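Side-chain contacts in protein phosphatase 2C (Toxoplasma gondii, PDB 3D8K), which belongs to the PP2C family of phosphatases, which remove phosphate from phosphoserine and phosphothreonine residues of proteins, usually with manganese or magnesium: residues Glu83-Thr86 with Arg87-Arg91; Glu200-Arg203 with Val204-Gly208; Ala267-Ala270 with Gly271-Ala274; Met303-Asn306 with Ala307-Lys311. All blocks are in the same frame, centred on the assembly; numbering follows the deposited sequence.

Contact 1 of 4, residues Glu83-Thr86 with Arg87-Arg91. With SO4 (sulfate ion), chain H.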
loop_
_atom_site.group_PDB
_atom_site.type_symbol
_atom_site.label_atom_id
_atom_site.label_comp_id
_atom_site.label_asym_id
_atom_site.label_seq_id
_atom_site.Cartn_x
_atom_site.Cartn_y
_atom_site.Cartn_z
ATOM N N GLU C 83 31.721 -1.331 -10.236
ATOM C CA GLU C 83 31.757 0.088 -10.595
ATOM C C GLU C 83 30.879 0.957 -9.715
ATOM O O GLU C 83 31.312 2.011 -9.237
ATOM C CB GLU C 83 31.354 0.280 -12.053
ATOM C CG GLU C 83 32.118 -0.636 -13.003
ATOM C CD GLU C 83 31.271 -1.783 -13.545
ATOM O OE1 GLU C 83 30.573 -1.574 -14.567
ATOM O OE2 GLU C 83 31.298 -2.883 -12.946
ATOM N N GLU C 84 29.647 0.518 -9.494
ATOM C CA GLU C 84 28.715 1.278 -8.671
ATOM C C GLU C 84 29.071 1.256 -7.181
ATOM O O GLU C 84 28.873 2.244 -6.487
ATOM C CB GLU C 84 27.296 0.758 -8.876
ATOM C CG GLU C 84 26.253 1.853 -8.849
ATOM C CD GLU C 84 26.441 2.855 -9.976
ATOM O OE1 GLU C 84 26.376 2.450 -11.155
ATOM O OE2 GLU C 84 26.657 4.048 -9.682
ATOM N N ILE C 85 29.602 0.138 -6.698
ATOM C CA ILE C 85 29.965 0.018 -5.293
ATOM C C ILE C 85 31.232 0.815 -4.970
ATOM O O ILE C 85 31.368 1.380 -3.881
ATOM C CB ILE C 85 30.189 -1.464 -4.900
ATOM C CG1 ILE C 85 28.890 -2.259 -5.070
ATOM C CG2 ILE C 85 30.637 -1.563 -3.459
ATOM C CD1 ILE C 85 29.045 -3.772 -4.847
ATOM N N THR C 86 32.159 0.848 -5.922
ATOM C CA THR C 86 33.414 1.568 -5.750
ATOM C C THR C 86 33.179 3.076 -5.714
ATOM O O THR C 86 33.793 3.797 -4.929
ATOM C CB THR C 86 34.389 1.238 -6.898
ATOM O OG1 THR C 86 34.846 -0.112 -6.759
ATOM C CG2 THR C 86 35.574 2.173 -6.888
ATOM N N ARG C 87 32.273 3.534 -6.568
ATOM C CA ARG C 87 31.946 4.949 -6.682
ATOM C C ARG C 87 31.371 5.524 -5.403
ATOM O O ARG C 87 31.664 6.657 -5.034
ATOM C CB ARG C 87 30.955 5.150 -7.820
ATOM C CG ARG C 87 30.496 6.568 -7.984
ATOM C CD ARG C 87 29.324 6.643 -8.939
ATOM N NE ARG C 87 29.712 6.323 -10.306
ATOM C CZ ARG C 87 30.512 7.080 -11.042
ATOM N NH1 ARG C 87 31.008 8.202 -10.535
ATOM N NH2 ARG C 87 30.805 6.717 -12.285
ATOM N N GLN C 88 30.554 4.736 -4.719
ATOM C CA GLN C 88 29.937 5.193 -3.485
ATOM C C GLN C 88 30.988 5.258 -2.377
ATOM O O GLN C 88 30.935 6.129 -1.499
ATOM C CB GLN C 88 28.798 4.251 -3.106
ATOM C CG GLN C 88 27.524 4.961 -2.693
ATOM C CD GLN C 88 27.097 6.042 -3.676
ATOM O OE1 GLN C 88 27.046 5.822 -4.886
ATOM N NE2 GLN C 88 26.771 7.213 -3.153
ATOM N N PHE C 89 31.942 4.333 -2.421
ATOM C CA PHE C 89 33.002 4.325 -1.426
ATOM C C PHE C 89 33.733 5.647 -1.547
ATOM O O PHE C 89 34.188 6.203 -0.552
ATOM C CB PHE C 89 33.979 3.177 -1.674
ATOM C CG PHE C 89 33.677 1.946 -0.885
ATOM C CD1 PHE C 89 32.536 1.189 -1.155
ATOM C CD2 PHE C 89 34.517 1.552 0.162
ATOM C CE1 PHE C 89 32.226 0.056 -0.391
ATOM C CE2 PHE C 89 34.221 0.420 0.935
ATOM C CZ PHE C 89 33.070 -0.329 0.656
ATOM N N GLU C 90 33.826 6.145 -2.778
ATOM C CA GLU C 90 34.503 7.401 -3.054
ATOM C C GLU C 90 33.810 8.526 -2.310
ATOM O O GLU C 90 34.417 9.217 -1.491
ATOM C CB GLU C 90 34.496 7.683 -4.560
ATOM C CG GLU C 90 35.109 9.037 -4.967
ATOM C CD GLU C 90 34.125 10.202 -4.859
ATOM O OE1 GLU C 90 34.561 11.370 -4.955
ATOM O OE2 GLU C 90 32.913 9.954 -4.689
ATOM N N ARG C 91 32.526 8.689 -2.601
ATOM C CA ARG C 91 31.711 9.719 -1.986
ATOM C C ARG C 91 31.777 9.650 -0.474
ATOM O O ARG C 91 32.025 10.652 0.186
ATOM C CB ARG C 91 30.262 9.576 -2.443
ATOM C CG ARG C 91 30.126 9.669 -3.933
ATOM C CD ARG C 91 28.699 9.680 -4.388
ATOM N NE ARG C 91 28.653 9.955 -5.817
ATOM C CZ ARG C 91 27.538 10.021 -6.535
ATOM N NH1 ARG C 91 26.359 9.831 -5.958
ATOM N NH2 ARG C 91 27.609 10.276 -7.835
HETATM S S SO4 H . 24.042 9.539 -9.037
HETATM O O1 SO4 H . 25.044 10.285 -9.807
HETATM O O2 SO4 H . 23.284 8.662 -9.932
HETATM O O3 SO4 H . 24.723 8.740 -8.013
HETATM O O4 SO4 H . 23.101 10.465 -8.396
#
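Arg87 meets the preceding turn of its helix twice, once through its backbone and once through its side chain. Its N-H bonds to the carbonyl O of Glu83, with Arg87 N 3.2 Å from Glu83 O. The side chain sets off with CG anti to the backbone N (chi1 177°) and bends at chi3, which brings NE within 3.9 Å of Glu84 OE2. This salt bridge is long; the carboxylate and guanidinium planes are 29° apart, and OE2 lies at the guanidinium edge. Glu84 has its stronger partner in Arg156 of the second subunit, so its carboxylate sits between arginines of two chains, which should favour its charged form. Gln88 N makes a weak bond to Glu84 O, and its side chain runs on to Tyr73 of helix 61-74. Phe89 lies alongside Ile85 with both side chains pointing the same way, and CE1 touches Ile85 CG2 at 3.8 Å. The edge of its ring also faces the backbone O of Ile85. Phe111 packs on Ile85, while Ile109 and Leu173 pack on Phe89. Glu90 contributes mainly its N-H, bonded to Thr86 O at 3.2 Å. Arg91 reaches out extended to the sulfate: NH1 is 2.8 Å from O3, while NH2 is 3.2 Å from O1, which lies in the guanidinium plane. Arg78 of the same chain and Arg156 of the second subunit also bond to this sulfate, which is probably from the crystallisation liquor. Helix 82-97 is thus amphipathic, its apolar side laid on strands 106-115 and 165-173 as in the helix-flanked beta sandwich of PP2C phosphatases.

Contact 2 of 4, residues Glu200-Arg203 with Val204-Gly208. With SO4 (sulfate ion), chain G.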
loop_
_atom_site.group_PDB
_atom_site.type_symbol
_atom_site.label_atom_id
_atom_site.label_comp_id
_atom_site.label_asym_id
_atom_site.label_seq_id
_atom_site.Cartn_x
_atom_site.Cartn_y
_atom_site.Cartn_z
ATOM N N GLU C 200 49.536 -5.452 -1.509
ATOM C CA GLU C 200 49.347 -4.241 -0.720
ATOM C C GLU C 200 50.659 -3.581 -0.326
ATOM O O GLU C 200 50.891 -2.403 -0.591
ATOM C CB GLU C 200 48.536 -4.565 0.529
ATOM C CG GLU C 200 47.090 -4.824 0.219
ATOM C CD GLU C 200 46.451 -3.629 -0.440
ATOM O OE1 GLU C 200 46.395 -2.567 0.201
ATOM O OE2 GLU C 200 46.016 -3.743 -1.599
ATOM N N ARG C 201 51.505 -4.358 0.329
ATOM C CA ARG C 201 52.806 -3.904 0.768
ATOM C C ARG C 201 53.526 -3.332 -0.451
ATOM O O ARG C 201 54.248 -2.342 -0.362
ATOM C CB ARG C 201 53.571 -5.103 1.320
ATOM C CG ARG C 201 54.877 -4.802 2.005
ATOM C CD ARG C 201 55.832 -5.992 1.857
ATOM N NE ARG C 201 55.199 -7.291 2.094
ATOM C CZ ARG C 201 55.074 -8.242 1.174
ATOM N NH1 ARG C 201 55.536 -8.052 -0.054
ATOM N NH2 ARG C 201 54.478 -9.387 1.477
ATOM N N HIS C 202 53.323 -3.952 -1.601
ATOM C CA HIS C 202 53.978 -3.470 -2.797
ATOM C C HIS C 202 53.415 -2.126 -3.255
ATOM O O HIS C 202 54.169 -1.174 -3.468
ATOM C CB HIS C 202 53.866 -4.488 -3.923
ATOM C CG HIS C 202 54.888 -4.289 -4.987
ATOM N ND1 HIS C 202 54.937 -3.148 -5.762
ATOM C CD2 HIS C 202 55.956 -5.038 -5.352
ATOM C CE1 HIS C 202 55.992 -3.202 -6.554
ATOM N NE2 HIS C 202 56.629 -4.339 -6.325
ATOM N N ARG C 203 52.095 -2.049 -3.408
ATOM C CA ARG C 203 51.449 -0.809 -3.820
ATOM C C ARG C 203 51.938 0.347 -2.964
ATOM O O ARG C 203 52.505 1.314 -3.467
ATOM C CB ARG C 203 49.925 -0.913 -3.675
ATOM C CG ARG C 203 49.206 0.422 -3.885
ATOM C CD ARG C 203 47.698 0.282 -3.848
ATOM N NE ARG C 203 47.228 -0.168 -2.544
ATOM C CZ ARG C 203 47.289 0.569 -1.442
ATOM N NH1 ARG C 203 47.793 1.791 -1.497
ATOM N NH2 ARG C 203 46.866 0.078 -0.286
ATOM N N VAL C 204 51.707 0.234 -1.662
ATOM C CA VAL C 204 52.098 1.261 -0.708
ATOM C C VAL C 204 53.557 1.676 -0.827
ATOM O O VAL C 204 53.855 2.856 -1.004
ATOM C CB VAL C 204 51.854 0.802 0.750
ATOM C CG1 VAL C 204 52.349 1.853 1.708
ATOM C CG2 VAL C 204 50.373 0.532 0.978
ATOM N N GLN C 205 54.462 0.707 -0.738
ATOM C CA GLN C 205 55.886 1.011 -0.787
ATOM C C GLN C 205 56.376 1.618 -2.091
ATOM O O GLN C 205 57.385 2.328 -2.125
ATOM C CB GLN C 205 56.698 -0.235 -0.407
ATOM C CG GLN C 205 56.768 -0.398 1.124
ATOM C CD GLN C 205 57.476 -1.660 1.599
ATOM O OE1 GLN C 205 57.861 -1.759 2.760
ATOM N NE2 GLN C 205 57.630 -2.627 0.712
ATOM N N ALA C 206 55.647 1.362 -3.165
ATOM C CA ALA C 206 56.029 1.904 -4.454
ATOM C C ALA C 206 55.435 3.295 -4.551
ATOM O O ALA C 206 55.825 4.090 -5.399
ATOM C CB ALA C 206 55.499 1.022 -5.574
ATOM N N ALA C 207 54.486 3.589 -3.673
ATOM C CA ALA C 207 53.839 4.892 -3.686
ATOM C C ALA C 207 54.601 5.897 -2.822
ATOM O O ALA C 207 54.275 7.083 -2.806
ATOM C CB ALA C 207 52.402 4.757 -3.207
ATOM N N GLY C 208 55.612 5.411 -2.104
ATOM C CA GLY C 208 56.406 6.274 -1.254
ATOM C C GLY C 208 56.160 6.144 0.233
ATOM O O GLY C 208 56.987 6.554 1.036
HETATM S S SO4 G . 58.676 -6.451 -0.073
HETATM O O1 SO4 G . 59.346 -5.197 -0.435
HETATM O O2 SO4 G . 59.482 -7.590 -0.567
HETATM O O3 SO4 G . 58.555 -6.538 1.385
HETATM O O4 SO4 G . 57.344 -6.475 -0.699
#
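Glu200 OE1 is gripped by two groups, Arg203 NH2 at 2.7 Å and Thr227 OG1, and a methyl of the next residue, Val204 CG2, lies over one face of the same Arg203 guanidinium, 3.9 Å from CZ. All this belongs to the last turns of an alpha helix, helix 198-206. Arg203 leaves with CG anti to the backbone N and then bends at chi3 (63°), which turns its guanidinium back to Glu200. OE1 lies close to the guanidinium plane and is met on its syn side, tilted out of the carboxylate plane. The carbonyl O atoms of Thr227 and Leu247 take further guanidinium N-H groups, so the rotation of the arginine is fixed. Along the backbone the bonds begin regularly, as between Val204 N and Glu200 O at 3.0 Å. At the helix end Arg203 O receives two weak bonds, from Ala207 N at 3.0 Å and Ala206 N at 3.2 Å, and the chain then leaves helical geometry at Gly208, whose phi is positive (106°). On another side of the helix Arg201 and Gln205 run side by side, their guanidinium and amide planes turned 56° apart, and Arg201 CG packs 3.7 Å from Gln205 NE2. Arg201 NH1 is also bonded to His198. Both side chains reach one sulfate: Arg201 NH1 is modelled very close to O4, a length not to be taken literally at this resolution, whereas Gln205 NE2 makes only a weak bond to O1.

Contact 3 of 4, residues Ala267-Ala270 with Gly271-Ala274; sequences AGTA and GAFA
Hydrogen bonding across the bend is sparse: Ala272 N makes a weak bond to Thr269 O, 2.8 Å away, as the chain turns back on itself. Overlapping it is a type I beta turn from Gly271 to Ala274, closed by Ala274 N on Gly271 O at 3.0 Å. The side-chain hydroxyl of Thr269 is used elsewhere, bonded to Ser317 N on the adjoining strand, while the backbones of Ala267 and Gly268 pair with Phe319 and Arg177 on the strands flanking 264-268.

Apolar contact does the rest. The methyl of Ala272 lies 4.0 Å from Gly268 CA, and the bare backbone of this glycine lets both that methyl and the Phe273 ring pack directly on the strand. Phe273 turns its ring back along the strand, with CG beside the backbone N and anti to the carbonyl carbon (chi1 -49°). Its far end then reaches the backbone: CZ is 3.8 Å from Gly268 N and 4.0 Å from Ala267 C. Ile282 and Ile286 of helix 279-288 pack against the same ring.

In many PP2C phosphatases the loop after this strand carries an Asp-Gly-x-Trp-Asp motif whose first aspartate is a ligand of the metal centre. Ala270 is its probable equivalent here, and a methyl group offers no carboxylate to a metal at this one position.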
loop_
_atom_site.group_PDB
_atom_site.type_symbol
_atom_site.label_atom_id
_atom_site.label_comp_id
_atom_site.label_asym_id
_atom_site.label_seq_id
_atom_site.Cartn_x
_atom_site.Cartn_y
_atom_site.Cartn_z
ATOM N N ALA C 267 31.276 -13.692 8.953
ATOM C CA ALA C 267 32.160 -12.539 8.949
ATOM C C ALA C 267 32.564 -12.146 10.354
ATOM O O ALA C 267 31.941 -12.544 11.333
ATOM C CB ALA C 267 31.481 -11.378 8.255
ATOM N N GLY C 268 33.632 -11.370 10.450
ATOM C CA GLY C 268 34.100 -10.937 11.749
ATOM C C GLY C 268 35.210 -9.909 11.662
ATOM O O GLY C 268 35.957 -9.846 10.681
ATOM N N THR C 269 35.318 -9.088 12.696
ATOM C CA THR C 269 36.363 -8.078 12.743
ATOM C C THR C 269 37.714 -8.795 12.865
ATOM O O THR C 269 37.775 -9.976 13.209
ATOM C CB THR C 269 36.150 -7.151 13.946
ATOM O OG1 THR C 269 36.295 -7.898 15.157
ATOM C CG2 THR C 269 34.753 -6.571 13.912
ATOM N N ALA C 270 38.798 -8.087 12.576
ATOM C CA ALA C 270 40.125 -8.685 12.662
ATOM C C ALA C 270 40.326 -9.401 13.990
ATOM O O ALA C 270 41.085 -10.356 14.078
ATOM C CB ALA C 270 41.181 -7.616 12.489
ATOM N N GLY C 271 39.643 -8.922 15.026
ATOM C CA GLY C 271 39.767 -9.534 16.333
ATOM C C GLY C 271 39.176 -10.933 16.388
ATOM O O GLY C 271 39.749 -11.832 16.993
ATOM N N ALA C 272 38.023 -11.117 15.755
ATOM C CA ALA C 272 37.357 -12.410 15.742
ATOM C C ALA C 272 38.298 -13.519 15.295
ATOM O O ALA C 272 38.343 -14.585 15.903
ATOM C CB ALA C 272 36.140 -12.364 14.828
ATOM N N PHE C 273 39.068 -13.263 14.244
ATOM C CA PHE C 273 39.963 -14.285 13.717
ATOM C C PHE C 273 41.411 -14.080 14.149
ATOM O O PHE C 273 42.320 -14.744 13.655
ATOM C CB PHE C 273 39.876 -14.297 12.189
ATOM C CG PHE C 273 38.471 -14.340 11.650
ATOM C CD1 PHE C 273 38.243 -14.248 10.285
ATOM C CD2 PHE C 273 37.379 -14.475 12.494
ATOM C CE1 PHE C 273 36.949 -14.285 9.767
ATOM C CE2 PHE C 273 36.082 -14.512 11.989
ATOM C CZ PHE C 273 35.866 -14.418 10.621
ATOM N N ALA C 274 41.607 -13.175 15.095
ATOM C CA ALA C 274 42.923 -12.814 15.607
ATOM C C ALA C 274 44.025 -13.853 15.785
ATOM O O ALA C 274 45.126 -13.659 15.265
ATOM C CB ALA C 274 42.756 -12.065 16.902
#

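Contact 4 of 4, residues Met303-Asn306 with Ala307-Lys311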
loop_
_atom_site.group_PDB
_atom_site.type_symbol
_atom_site.label_atom_id
_atom_site.label_comp_id
_atom_site.label_asym_id
_atom_site.label_seq_id
_atom_site.Cartn_x
_atom_site.Cartn_y
_atom_site.Cartn_z
HETATM N N MSE C 303 31.868 -17.812 18.166
HETATM C CA MSE C 303 33.015 -17.096 17.629
HETATM C C MSE C 303 33.562 -16.052 18.610
HETATM O O MSE C 303 34.781 -15.866 18.718
HETATM C CB MSE C 303 32.629 -16.422 16.322
HETATM C CG MSE C 303 32.498 -17.400 15.206
HETATM SE SE MSE C 303 31.518 -16.623 13.778
HETATM C CE MSE C 303 32.887 -15.349 13.169
ATOM N N VAL C 304 32.650 -15.381 19.320
ATOM C CA VAL C 304 33.012 -14.361 20.298
ATOM C C VAL C 304 33.739 -15.011 21.472
ATOM O O VAL C 304 34.890 -14.686 21.769
ATOM C CB VAL C 304 31.753 -13.631 20.818
ATOM C CG1 VAL C 304 32.148 -12.525 21.804
ATOM C CG2 VAL C 304 30.970 -13.051 19.643
ATOM N N VAL C 305 33.066 -15.953 22.120
ATOM C CA VAL C 305 33.646 -16.652 23.251
ATOM C C VAL C 305 34.990 -17.266 22.893
ATOM O O VAL C 305 35.971 -17.090 23.608
ATOM C CB VAL C 305 32.711 -17.761 23.738
ATOM C CG1 VAL C 305 33.335 -18.489 24.913
ATOM C CG2 VAL C 305 31.385 -17.159 24.148
ATOM N N ASN C 306 35.026 -17.984 21.775
ATOM C CA ASN C 306 36.242 -18.642 21.330
ATOM C C ASN C 306 37.395 -17.675 21.086
ATOM O O ASN C 306 38.540 -17.967 21.433
ATOM C CB ASN C 306 35.957 -19.437 20.060
ATOM C CG ASN C 306 35.002 -20.592 20.289
ATOM O OD1 ASN C 306 34.453 -21.139 19.336
ATOM N ND2 ASN C 306 34.804 -20.974 21.544
ATOM N N ALA C 307 37.101 -16.531 20.474
ATOM C CA ALA C 307 38.138 -15.539 20.208
ATOM C C ALA C 307 38.565 -15.013 21.558
ATOM O O ALA C 307 39.680 -14.536 21.737
ATOM C CB ALA C 307 37.594 -14.405 19.354
ATOM N N LYS C 308 37.652 -15.098 22.512
ATOM C CA LYS C 308 37.929 -14.657 23.862
ATOM C C LYS C 308 38.639 -15.838 24.530
ATOM O O LYS C 308 39.362 -15.669 25.507
ATOM C CB LYS C 308 36.611 -14.323 24.569
ATOM C CG LYS C 308 36.670 -13.166 25.564
ATOM C CD LYS C 308 37.613 -13.472 26.734
ATOM C CE LYS C 308 37.543 -12.402 27.815
ATOM N NZ LYS C 308 36.159 -12.268 28.374
ATOM N N ARG C 309 38.438 -17.033 23.973
ATOM C CA ARG C 309 39.055 -18.251 24.496
ATOM C C ARG C 309 40.507 -18.220 24.082
ATOM O O ARG C 309 41.390 -18.659 24.817
ATOM C CB ARG C 309 38.380 -19.493 23.926
ATOM C CG ARG C 309 38.772 -20.774 24.644
ATOM C CD ARG C 309 37.536 -21.483 25.176
ATOM N NE ARG C 309 36.719 -22.028 24.096
ATOM C CZ ARG C 309 35.485 -22.501 24.251
ATOM N NH1 ARG C 309 34.908 -22.493 25.447
ATOM N NH2 ARG C 309 34.832 -22.992 23.207
ATOM N N ARG C 310 40.742 -17.735 22.869
ATOM C CA ARG C 310 42.101 -17.555 22.387
ATOM C C ARG C 310 42.316 -16.172 23.001
ATOM O O ARG C 310 41.373 -15.605 23.555
ATOM C CB ARG C 310 42.139 -17.512 20.851
ATOM C CG ARG C 310 41.875 -18.866 20.191
ATOM C CD ARG C 310 41.881 -18.823 18.662
ATOM N NE ARG C 310 40.710 -18.151 18.111
ATOM C CZ ARG C 310 40.726 -16.927 17.602
ATOM N NH1 ARG C 310 41.855 -16.243 17.564
ATOM N NH2 ARG C 310 39.614 -16.380 17.150
ATOM N N LYS C 311 43.508 -15.611 22.945
ATOM C CA LYS C 311 43.651 -14.307 23.566
ATOM C C LYS C 311 42.875 -13.202 22.853
ATOM O O LYS C 311 42.763 -13.182 21.626
ATOM C CB LYS C 311 45.125 -13.926 23.678
ATOM C CG LYS C 311 45.692 -14.139 25.074
ATOM C CD LYS C 311 45.072 -13.179 26.080
ATOM C CE LYS C 311 45.746 -13.299 27.434
ATOM N NZ LYS C 311 45.576 -14.659 27.995
#
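The backbone of Met303-Lys311 is the closing part of an alpha helix, with Ala307 N on Met303 O at 3.0 Å and Lys308 N on Val304 O at 2.9 Å, until Arg310 turns to extended psi (173°). It forms the C-terminal end of helix 296-309, which lies on the eight-stranded sheet of the PP2C sandwich. Its inner side is apolar: selenomethionine Met303 reaches Thr318 and Val320, Val304 rests on Thr318 and Leu354, and Ala307 on Ile316.

The outward side carries Asn306 and Arg309, with Val305 beside them. Asn306 and Arg309 run side by side and point the same way, the amide and guanidinium planes 31° apart. As modelled, the amide nitrogen faces Arg309 NH2, two donors together; the choice between the nitrogen and oxygen positions is therefore doubtful, and no bond is read from it. Tyr289 also lies against the Asn306 side chain. Val305 CG1 stands 4.3 Å from Arg309 NH1, obliquely to the guanidinium.

At the helix end, the carbonyl O of Asn306 accepts two N-H groups, weakly from Arg309 and more squarely from Arg310. The guanidinium of Arg310 reaches over to Ala272 O, to which NH2 makes a weak hydrogen bond. Arg310 has CG beside its own backbone N (chi1 -71°), which keeps the start of its chain close to the Asn306 carbonyl: both CB and CG lie 3.7 Å from Asn306 O.

Overall arrangement
From the N terminus the four contacts follow in series; none nests in or crosses another. Contacts 1, 2 and 4 run along successive turns of helices, whereas contact 3 bends the chain back on itself. Contact 1 lies on helix 82-97, against the six-stranded sheet and beside the second subunit. Contact 2, on helix 198-206, stands apart, its centre about 22 Å from that of contact 1. Contact 3 turns the chain out of strand 264-268 in the eight-stranded sheet, and contact 4 ends helix 296-309 nearby. These two touch: Met303 CE is 3.5 Å from Phe273 CE2, tying the helix to the loop. Contacts 1 and 4 lie on opposite sides of the chain's centre.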